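Local coordinates for protein glycosyl hydrolase family 26 (Bacteroides ovatus, PDB 4ZXO) that is a beta-mannanase that probably hydrolyses beta-1,4-mannosidic linkages in the galactomannan backbone, as part of a galactomannan-degrading system, at residues Gly129-His132 with Val133-Leu136; Tyr184-Leu187 with Trp188-Asn192; Arg241-Tyr244 with Ile245-Leu248; Ile254-Glu257 with Ala258-His262. All blocks are in the same frame, centred on the assembly; numbering follows the deposited sequence. Where two conformers were deposited one is given.

Contact 1: Gly129-His132 with Val133-Leu136; sequences GENH and VKML
H132 meets L136 one helical turn on, where a type I beta turn from G129 to H132 runs directly into helix 132-147. With CG anti to the backbone N (chi1 178°), the imidazole leans beside its own carbonyl carbon, and NE2 comes to 3.6 Å from L136 CD1. L136 CG covers one ring face, 4.1 Å above the plane and offset toward the rim. The other ring nitrogen, ND1, is hydrogen-bonded to the carbonyl of V125, which helps to fix the rotation of the ring. With an alanine here, the V125 carbonyl would probably lose this partner and a gap would open beside L136 and M190 of helix 181-197.

N131 occupies the N-cap position, yet its side chain makes no capping bond. Its ND2 turns instead to S124 OG, while OD1 lies 4.0 Å from NZ of K134, whose ammonium is hydrogen-bonded to P107 O. These two side chains run alongside one another, pointing the same way. Water meets the amides of V133 and K134: one molecule donates to G129 O and accepts from V133 N at 3.0 Å, and a second links E130 O to K134 N in the same manner. Regular helical bonding then takes over, with M135 N at 2.9 Å from N131 O and L136 N at 3.0 Å from H132 O, the latter with an N-H...O angle of 157°.

Contact 2: Tyr184-Leu187 with Trp188-Asn192; sequences YKTL and WRMTN
Y184 and W188 leave helix 181-197 with different first torsions: the tyrosine CG is anti to its own backbone N (chi1 179°), whereas the tryptophan CG is anti to the carbonyl carbon (chi1 -85°). The two side chains consequently run side by side, and the indole presents its edge to the tyrosine face in an offset edge-to-face pair, ring planes 72° apart, with W188 CD1 3.4 Å from Y184 CE2. W188 NE1 donates to Y184 OH at 2.9 Å, the oxygen lying close to the indole plane. That hydroxyl is also bonded to W164 O, and the tyrosine ring stacks on H167. A phenylalanine in place of Y184 would probably leave both the W188 indole N-H and the W164 carbonyl without their mate.

A turn further on, L187 O accepts two bonds from T191, from OG1 at 2.8 Å and from N at 3.0 Å, arriving from opposite faces of the carbonyl plane. On the outer side, the R189 guanidinium lays one face over T186 CA and K185 O. Its NH1 passes 3.0 Å from T186 OG1 at an angle too poor for a hydrogen bond, and that hydroxyl is bonded to E182 O. Because T191 OG1 is also hydrogen-bonded to W164 NE1, the carbonyl and the indole N-H of W164 are both tied to this helix, and the buried hydroxyls of Y184 and T191 each have two partners.

Contact 3: Arg241-Tyr244 with Ile245-Leu248; sequences RSQY and IKQL
R241 and I245 are turned so that the isoleucine tip meets a flat face: I245 CD1 sits 3.5 Å above the guanidinium plane, over its centre, and is 3.6 Å from CZ. The arginine reaches this position through a straight chain from CG to NE, with CG anti to the backbone N (chi1 -178°), and the two side chains meet at a slant. The guanidinium is also held at its rim, NE being hydrogen-bonded to T285 OG1 and NH2 to G284 O. An apolar methyl on the face and hydrogen bonds from the edge thus act on the same group without competing.

Y244 and L248 behave differently, running alongside and pointing the same way. L248 CB lies over one face of the phenol ring, and CD2 reaches the far end, 3.7 Å from CZ and 3.5 Å from OH. The hydroxyl is hydrogen-bonded to T271 OG1, which ties the start of helix 241-262 to the strand that follows it: strand 231-235, this helix and strand 266-271 form one beta-alpha-beta unit of the TIM-barrel fold. L286 and V289 of helix 281-290 pack against the same two side chains, L286 on Y244 and V289 on L248.

Q243 and Q247 also lie side by side, their CG atoms 4.2 Å apart. Q247 OE1 is directed onward to K250 NZ. Beneath these side chains the backbone bonds are short, with Q247 N 2.7 Å from Q243 O at an N-H...O angle of 166°, and L248 N likewise 2.7 Å from Y244 O.

Contact 4: Ile254-Glu257 with Ala258-His262; sequences ILTE and AGKKH
A258 N lies 2.8 Å from I254 O with an N-H...O angle of 162°, the first of four successive i to i+4 bonds that join 254-257 to 258-262 on helix 241-262, the helix of a beta-alpha-beta unit in this TIM barrel. G259 N follows at 2.7 Å from L255 O, then K260 N at 3.0 Å from T256 O and K261 N at 3.0 Å from E257 O. Backbone torsions from I254 to K261 stay in the alpha region, so the helix is regular over this length.

The buried flank is shaped by small and apolar groups. A258 CB comes to 3.4 Å from I254 O and packs on L232 of strand 231-235. L255 touches T234 of that strand and I266 of strand 266-271, while I254 lies against V216 and Y219 of helix 216-219. The helix is thereby seated against both neighbouring strands of its unit.

T256 and K260 carry the side-chain part of the contact, lying side by side and pointing the same way. With OG1 anti to the carbonyl carbon (chi1 -57°), the threonine places its hydroxyl beside the backbone N, where it is hydrogen-bonded to L252 O, and leaves the methyl to meet the lysine. Beyond CG the K260 chain is extended; its aliphatic part starts along T256 O, with CG 3.5 Å from that oxygen, and its end passes the methyl, NZ lying 3.6 Å from T256 CG2.

Contacts 1 and 2 are direct neighbours, at the start of helix 132-147 and on helix 181-197, their centres 13 Å apart. The M190 methyl joins them: its CE packs 3.6 Å from L136 CD2 and 3.7 Å from M135 CG. Contacts 3 and 4 both lie on helix 241-262, with centres 20 Å apart and nearest atoms about 7 Å apart. Between the two pairs the closest are contacts 2 and 4, whose nearest atoms are about 10 Å apart; contacts 1 and 3 are the most distant, with centres 40 Å apart. The contacts lie on helices outside the barrel strands, contact 1 including the turn that leads into its helix, and none includes a potassium ligand, those being S328, S330 and I333.

Contact 1: Gly129-His132 with Val133-Leu136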
loop_
_atom_site.group_PDB
_atom_site.type_symbol
_atom_site.label_atom_id
_atom_site.label_comp_id
_atom_site.label_asym_id
_atom_site.label_seq_id
_atom_site.Cartn_x
_atom_site.Cartn_y
_atom_site.Cartn_z
ATOM N N GLY A 129 2.698 -16.420 -24.218
ATOM C CA GLY A 129 2.055 -15.246 -24.781
ATOM C C GLY A 129 3.087 -14.307 -25.341
ATOM O O GLY A 129 4.256 -14.351 -24.938
ATOM N N GLU A 130 2.663 -13.422 -26.231
ATOM C CA GLU A 130 3.604 -12.564 -26.961
ATOM C C GLU A 130 4.294 -11.572 -26.053
ATOM O O GLU A 130 5.363 -11.043 -26.391
ATOM C CB GLU A 130 2.879 -11.822 -28.078
ATOM C CG GLU A 130 1.775 -11.037 -27.516
ATOM C CD GLU A 130 0.875 -10.412 -28.536
ATOM O OE1 GLU A 130 1.405 -9.932 -29.578
ATOM O OE2 GLU A 130 -0.361 -10.385 -28.250
ATOM N N ASN A 131 3.691 -11.300 -24.894
ATOM C CA ASN A 131 4.285 -10.315 -23.986
ATOM C C ASN A 131 4.798 -10.896 -22.684
ATOM O O ASN A 131 5.089 -10.171 -21.735
ATOM C CB ASN A 131 3.276 -9.204 -23.673
ATOM C CG ASN A 131 2.869 -8.444 -24.918
ATOM O OD1 ASN A 131 3.722 -8.004 -25.683
ATOM N ND2 ASN A 131 1.580 -8.341 -25.158
ATOM N N HIS A 132 4.989 -12.205 -22.670
ATOM C CA HIS A 132 5.463 -12.883 -21.455
ATOM C C HIS A 132 6.905 -12.469 -21.086
ATOM O O HIS A 132 7.174 -12.123 -19.946
ATOM C CB HIS A 132 5.390 -14.385 -21.646
ATOM C CG HIS A 132 5.899 -15.181 -20.496
ATOM N ND1 HIS A 132 5.220 -15.288 -19.305
ATOM C CD2 HIS A 132 6.997 -15.964 -20.376
ATOM C CE1 HIS A 132 5.891 -16.078 -18.485
ATOM N NE2 HIS A 132 6.985 -16.482 -19.103
ATOM N N VAL A 133 7.836 -12.531 -22.034
ATOM C CA VAL A 133 9.223 -12.198 -21.690
ATOM C C VAL A 133 9.323 -10.750 -21.206
ATOM O O VAL A 133 10.046 -10.456 -20.225
ATOM C CB VAL A 133 10.174 -12.485 -22.907
ATOM C CG1 VAL A 133 11.621 -12.007 -22.630
ATOM C CG2 VAL A 133 10.177 -13.997 -23.145
ATOM N N LYS A 134 8.612 -9.856 -21.883
ATOM C CA LYS A 134 8.600 -8.439 -21.503
ATOM C C LYS A 134 8.024 -8.285 -20.095
ATOM O O LYS A 134 8.548 -7.520 -19.318
ATOM C CB LYS A 134 7.787 -7.634 -22.468
ATOM C CG LYS A 134 7.886 -6.168 -22.201
ATOM C CD LYS A 134 7.279 -5.293 -23.283
ATOM C CE LYS A 134 5.784 -5.497 -23.398
ATOM N NZ LYS A 134 5.229 -4.571 -24.413
ATOM N N MET A 135 6.930 -8.987 -19.796
ATOM C CA MET A 135 6.344 -8.872 -18.452
ATOM C C MET A 135 7.382 -9.289 -17.401
ATOM O O MET A 135 7.476 -8.641 -16.353
ATOM C CB MET A 135 5.100 -9.740 -18.318
ATOM C CG MET A 135 4.300 -9.490 -17.011
ATOM S SD MET A 135 3.518 -7.833 -16.930
ATOM C CE MET A 135 4.354 -7.126 -15.494
ATOM N N LEU A 136 8.166 -10.349 -17.677
ATOM C CA LEU A 136 9.150 -10.761 -16.700
ATOM C C LEU A 136 10.278 -9.699 -16.621
ATOM O O LEU A 136 10.807 -9.471 -15.529
ATOM C CB LEU A 136 9.725 -12.154 -17.013
ATOM C CG LEU A 136 8.723 -13.291 -17.028
ATOM C CD1 LEU A 136 9.458 -14.602 -17.255
ATOM C CD2 LEU A 136 7.981 -13.372 -15.735
HETATM O O HOH W 1 7.081 -13.381 -24.793
HETATM O O HOH W 2 7.736 -10.447 -24.588
#

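Contact 2: Tyr184-Leu187 with Trp188-Asn192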
loop_
_atom_site.group_PDB
_atom_site.type_symbol
_atom_site.label_atom_id
_atom_site.label_comp_id
_atom_site.label_asym_id
_atom_site.label_seq_id
_atom_site.Cartn_x
_atom_site.Cartn_y
_atom_site.Cartn_z
ATOM N N TYR A 184 -5.118 -14.447 -13.223
ATOM C CA TYR A 184 -4.743 -13.450 -12.222
ATOM C C TYR A 184 -3.758 -14.053 -11.185
ATOM O O TYR A 184 -2.753 -13.415 -10.795
ATOM C CB TYR A 184 -6.000 -12.909 -11.528
ATOM C CG TYR A 184 -5.659 -11.894 -10.471
ATOM C CD1 TYR A 184 -5.389 -10.543 -10.783
ATOM C CD2 TYR A 184 -5.569 -12.299 -9.125
ATOM C CE1 TYR A 184 -5.031 -9.611 -9.766
ATOM C CE2 TYR A 184 -5.213 -11.382 -8.145
ATOM C CZ TYR A 184 -4.978 -10.046 -8.481
ATOM O OH TYR A 184 -4.609 -9.210 -7.464
ATOM N N LYS A 185 -4.066 -15.267 -10.703
ATOM C CA LYS A 185 -3.153 -15.897 -9.735
ATOM C C LYS A 185 -1.807 -16.109 -10.370
ATOM O O LYS A 185 -0.809 -16.027 -9.678
ATOM C CB LYS A 185 -3.693 -17.241 -9.216
ATOM C CG LYS A 185 -4.949 -17.078 -8.355
ATOM C CD LYS A 185 -5.532 -18.416 -7.970
ATOM C CE LYS A 185 -6.858 -18.208 -7.339
ATOM N NZ LYS A 185 -7.504 -19.577 -7.063
ATOM N N THR A 186 -1.761 -16.396 -11.684
ATOM C CA THR A 186 -0.472 -16.572 -12.361
ATOM C C THR A 186 0.334 -15.274 -12.387
ATOM O O THR A 186 1.565 -15.333 -12.266
ATOM C CB THR A 186 -0.676 -17.089 -13.783
ATOM O OG1 THR A 186 -1.390 -18.320 -13.696
ATOM C CG2 THR A 186 0.664 -17.335 -14.492
ATOM N N LEU A 187 -0.330 -14.117 -12.485
ATOM C CA LEU A 187 0.412 -12.842 -12.368
ATOM C C LEU A 187 1.180 -12.791 -11.070
ATOM O O LEU A 187 2.331 -12.407 -11.023
ATOM C CB LEU A 187 -0.492 -11.620 -12.380
ATOM C CG LEU A 187 -1.018 -11.172 -13.731
ATOM C CD1 LEU A 187 -1.970 -10.012 -13.525
ATOM C CD2 LEU A 187 0.145 -10.844 -14.651
ATOM N N TRP A 188 0.502 -13.154 -10.000
ATOM C CA TRP A 188 1.131 -13.181 -8.708
ATOM C C TRP A 188 2.252 -14.191 -8.636
ATOM O O TRP A 188 3.327 -13.866 -8.106
ATOM C CB TRP A 188 0.112 -13.509 -7.644
ATOM C CG TRP A 188 -0.657 -12.291 -7.148
ATOM C CD1 TRP A 188 -1.938 -11.925 -7.458
ATOM C CD2 TRP A 188 -0.162 -11.303 -6.237
ATOM N NE1 TRP A 188 -2.278 -10.777 -6.781
ATOM C CE2 TRP A 188 -1.217 -10.389 -6.003
ATOM C CE3 TRP A 188 1.066 -11.114 -5.572
ATOM C CZ2 TRP A 188 -1.079 -9.285 -5.163
ATOM C CZ3 TRP A 188 1.193 -10.011 -4.703
ATOM C CH2 TRP A 188 0.130 -9.120 -4.505
ATOM N N ARG A 189 2.051 -15.389 -9.177
ATOM C CA ARG A 189 3.127 -16.356 -9.161
ATOM C C ARG A 189 4.346 -15.913 -9.965
ATOM O O ARG A 189 5.495 -16.077 -9.499
ATOM C CB ARG A 189 2.604 -17.692 -9.659
ATOM C CG ARG A 189 1.664 -18.332 -8.615
ATOM C CD ARG A 189 1.562 -19.831 -8.791
ATOM N NE ARG A 189 1.130 -20.128 -10.141
ATOM C CZ ARG A 189 -0.145 -20.213 -10.557
ATOM N NH1 ARG A 189 -0.349 -20.484 -11.842
ATOM N NH2 ARG A 189 -1.183 -20.087 -9.701
ATOM N N MET A 190 4.125 -15.332 -11.145
ATOM C CA MET A 190 5.247 -14.749 -11.924
ATOM C C MET A 190 5.975 -13.672 -11.155
ATOM O O MET A 190 7.191 -13.601 -11.149
ATOM C CB MET A 190 4.756 -14.134 -13.244
ATOM C CG MET A 190 4.327 -15.137 -14.253
ATOM S SD MET A 190 3.305 -14.386 -15.562
ATOM C CE MET A 190 4.389 -13.126 -16.208
ATOM N N THR A 191 5.213 -12.800 -10.493
ATOM C CA THR A 191 5.848 -11.734 -9.710
ATOM C C THR A 191 6.699 -12.315 -8.588
ATOM O O THR A 191 7.864 -11.952 -8.415
ATOM C CB THR A 191 4.771 -10.832 -9.130
ATOM O OG1 THR A 191 3.950 -10.300 -10.198
ATOM C CG2 THR A 191 5.377 -9.666 -8.285
ATOM N N ASN A 192 6.104 -13.224 -7.828
ATOM C CA ASN A 192 6.850 -13.817 -6.710
ATOM C C ASN A 192 8.053 -14.569 -7.218
ATOM O O ASN A 192 9.138 -14.475 -6.637
ATOM C CB ASN A 192 5.932 -14.723 -5.921
ATOM C CG ASN A 192 6.613 -15.353 -4.751
ATOM O OD1 ASN A 192 7.044 -14.664 -3.819
ATOM N ND2 ASN A 192 6.694 -16.688 -4.768
#

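Contact 3: Arg241-Tyr244 with Ile245-Leu248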
loop_
_atom_site.group_PDB
_atom_site.type_symbol
_atom_site.label_atom_id
_atom_site.label_comp_id
_atom_site.label_asym_id
_atom_site.label_seq_id
_atom_site.Cartn_x
_atom_site.Cartn_y
_atom_site.Cartn_z
ATOM N N ARG A 241 -21.238 8.900 3.408
ATOM C CA ARG A 241 -20.783 8.460 4.717
ATOM C C ARG A 241 -21.444 7.174 5.203
ATOM O O ARG A 241 -20.744 6.292 5.695
ATOM C CB ARG A 241 -21.024 9.550 5.737
ATOM C CG ARG A 241 -20.551 9.209 7.126
ATOM C CD ARG A 241 -20.711 10.408 8.062
ATOM N NE ARG A 241 -20.139 10.078 9.354
ATOM C CZ ARG A 241 -20.808 9.479 10.332
ATOM N NH1 ARG A 241 -22.087 9.133 10.145
ATOM N NH2 ARG A 241 -20.212 9.252 11.500
ATOM N N SER A 242 -22.776 7.071 5.119
ATOM C CA SER A 242 -23.433 5.869 5.641
ATOM C C SER A 242 -22.955 4.600 4.907
ATOM O O SER A 242 -22.690 3.545 5.516
ATOM C CB SER A 242 -24.965 6.017 5.537
ATOM O OG SER A 242 -25.395 5.999 4.169
ATOM N N GLN A 243 -22.823 4.710 3.591
ATOM C CA GLN A 243 -22.420 3.574 2.790
ATOM C C GLN A 243 -20.981 3.198 3.153
ATOM O O GLN A 243 -20.621 2.017 3.255
ATOM C CB GLN A 243 -22.525 3.898 1.295
ATOM C CG GLN A 243 -22.564 2.653 0.427
ATOM C CD GLN A 243 -23.810 1.786 0.676
ATOM O OE1 GLN A 243 -24.858 2.281 1.113
ATOM N NE2 GLN A 243 -23.683 0.485 0.427
ATOM N N TYR A 244 -20.132 4.208 3.309
ATOM C CA TYR A 244 -18.738 3.958 3.697
ATOM C C TYR A 244 -18.652 3.210 5.023
ATOM O O TYR A 244 -17.867 2.274 5.166
ATOM C CB TYR A 244 -17.993 5.277 3.792
ATOM C CG TYR A 244 -16.559 5.205 4.279
ATOM C CD1 TYR A 244 -15.532 4.635 3.512
ATOM C CD2 TYR A 244 -16.210 5.753 5.503
ATOM C CE1 TYR A 244 -14.221 4.623 3.970
ATOM C CE2 TYR A 244 -14.889 5.741 5.986
ATOM C CZ TYR A 244 -13.904 5.202 5.191
ATOM O OH TYR A 244 -12.596 5.204 5.627
ATOM N N ILE A 245 -19.431 3.645 6.016
ATOM C CA ILE A 245 -19.393 2.986 7.315
ATOM C C ILE A 245 -19.825 1.528 7.158
ATOM O O ILE A 245 -19.170 0.652 7.682
ATOM C CB ILE A 245 -20.271 3.749 8.349
ATOM C CG1 ILE A 245 -19.544 5.045 8.713
ATOM C CG2 ILE A 245 -20.422 2.951 9.631
ATOM C CD1 ILE A 245 -20.413 6.034 9.430
ATOM N N LYS A 246 -20.887 1.279 6.396
ATOM C CA LYS A 246 -21.351 -0.092 6.155
ATOM C C LYS A 246 -20.268 -0.913 5.415
ATOM O O LYS A 246 -19.923 -2.024 5.801
ATOM C CB LYS A 246 -22.677 -0.085 5.343
ATOM C CG LYS A 246 -23.156 -1.451 4.854
ATOM C CD LYS A 246 -24.642 -1.442 4.377
ATOM C CE LYS A 246 -25.136 -2.878 3.932
ATOM N NZ LYS A 246 -26.669 -3.151 3.937
ATOM N N GLN A 247 -19.773 -0.368 4.318
ATOM C CA GLN A 247 -18.865 -1.125 3.489
ATOM C C GLN A 247 -17.496 -1.290 4.108
ATOM O O GLN A 247 -16.882 -2.374 3.950
ATOM C CB GLN A 247 -18.712 -0.450 2.151
ATOM C CG GLN A 247 -19.998 -0.513 1.325
ATOM C CD GLN A 247 -20.402 -1.947 0.975
ATOM O OE1 GLN A 247 -19.545 -2.805 0.799
ATOM N NE2 GLN A 247 -21.725 -2.206 0.873
ATOM N N LEU A 248 -17.030 -0.269 4.852
ATOM C CA LEU A 248 -15.743 -0.445 5.540
ATOM C C LEU A 248 -15.883 -1.462 6.675
ATOM O O LEU A 248 -15.020 -2.325 6.845
ATOM C CB LEU A 248 -15.212 0.895 6.069
ATOM C CG LEU A 248 -13.792 0.821 6.633
ATOM C CD1 LEU A 248 -12.742 0.231 5.598
ATOM C CD2 LEU A 248 -13.401 2.176 7.220
#

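Contact 4: Ile254-Glu257 with Ala258-His262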
loop_
_atom_site.group_PDB
_atom_site.type_symbol
_atom_site.label_atom_id
_atom_site.label_comp_id
_atom_site.label_asym_id
_atom_site.label_seq_id
_atom_site.Cartn_x
_atom_site.Cartn_y
_atom_site.Cartn_z
ATOM N N ILE A 254 -14.499 -8.909 7.054
ATOM C CA ILE A 254 -13.969 -9.930 6.143
ATOM C C ILE A 254 -12.466 -10.121 6.334
ATOM O O ILE A 254 -12.003 -11.255 6.480
ATOM C CB ILE A 254 -14.276 -9.564 4.692
ATOM C CG1 ILE A 254 -15.751 -9.834 4.406
ATOM C CG2 ILE A 254 -13.364 -10.352 3.689
ATOM C CD1 ILE A 254 -16.236 -9.185 3.115
ATOM N N LEU A 255 -11.714 -9.024 6.402
ATOM C CA LEU A 255 -10.272 -9.099 6.617
ATOM C C LEU A 255 -9.929 -9.778 7.927
ATOM O O LEU A 255 -9.042 -10.646 7.962
ATOM C CB LEU A 255 -9.596 -7.711 6.643
ATOM C CG LEU A 255 -9.455 -6.973 5.341
ATOM C CD1 LEU A 255 -8.551 -5.793 5.510
ATOM C CD2 LEU A 255 -8.939 -7.865 4.247
ATOM N N THR A 256 -10.615 -9.392 8.998
ATOM C CA THR A 256 -10.332 -9.978 10.305
ATOM C C THR A 256 -10.596 -11.499 10.271
ATOM O O THR A 256 -9.757 -12.301 10.746
ATOM C CB THR A 256 -11.165 -9.269 11.390
ATOM O OG1 THR A 256 -10.871 -7.852 11.343
ATOM C CG2 THR A 256 -10.854 -9.769 12.780
ATOM N N GLU A 257 -11.724 -11.909 9.671
ATOM C CA GLU A 257 -12.105 -13.340 9.579
ATOM C C GLU A 257 -11.053 -14.075 8.736
ATOM O O GLU A 257 -10.573 -15.170 9.097
ATOM C CB GLU A 257 -13.560 -13.450 8.973
ATOM C CG GLU A 257 -14.257 -14.875 8.844
ATOM C CD GLU A 257 -15.726 -14.809 8.236
ATOM O OE1 GLU A 257 -16.499 -13.929 8.717
ATOM O OE2 GLU A 257 -16.118 -15.604 7.277
ATOM N N ALA A 258 -10.680 -13.491 7.606
ATOM C CA ALA A 258 -9.718 -14.146 6.705
ATOM C C ALA A 258 -8.306 -14.202 7.317
ATOM O O ALA A 258 -7.556 -15.179 7.159
ATOM C CB ALA A 258 -9.666 -13.399 5.363
ATOM N N GLY A 259 -7.933 -13.137 7.998
ATOM C CA GLY A 259 -6.623 -13.055 8.624
ATOM C C GLY A 259 -6.487 -14.067 9.746
ATOM O O GLY A 259 -5.418 -14.661 9.900
ATOM N N LYS A 260 -7.546 -14.268 10.528
ATOM C CA LYS A 260 -7.527 -15.385 11.484
ATOM C C LYS A 260 -7.464 -16.736 10.777
ATOM O O LYS A 260 -6.680 -17.592 11.160
ATOM C CB LYS A 260 -8.766 -15.320 12.392
ATOM C CG LYS A 260 -8.719 -14.247 13.442
ATOM C CD LYS A 260 -10.085 -14.150 14.181
ATOM C CE LYS A 260 -10.263 -12.831 14.997
ATOM N NZ LYS A 260 -11.669 -12.359 15.175
ATOM N N LYS A 261 -8.277 -16.955 9.756
ATOM C CA LYS A 261 -8.300 -18.239 9.047
ATOM C C LYS A 261 -6.928 -18.586 8.437
ATOM O O LYS A 261 -6.530 -19.759 8.416
ATOM C CB LYS A 261 -9.372 -18.246 7.942
ATOM C CG LYS A 261 -9.522 -19.618 7.257
ATOM C CD LYS A 261 -10.685 -19.638 6.303
ATOM C CE LYS A 261 -10.917 -21.083 5.738
ATOM N NZ LYS A 261 -12.197 -21.158 4.975
ATOM N N HIS A 262 -6.208 -17.581 7.929
ATOM C CA HIS A 262 -4.984 -17.830 7.196
ATOM C C HIS A 262 -3.730 -17.343 7.923
ATOM O O HIS A 262 -2.638 -17.360 7.336
ATOM C CB HIS A 262 -5.092 -17.125 5.803
ATOM C CG HIS A 262 -6.097 -17.756 4.902
ATOM N ND1 HIS A 262 -5.743 -18.661 3.925
ATOM C CD2 HIS A 262 -7.451 -17.719 4.906
ATOM C CE1 HIS A 262 -6.836 -19.094 3.319
ATOM N NE2 HIS A 262 -7.881 -18.526 3.886
#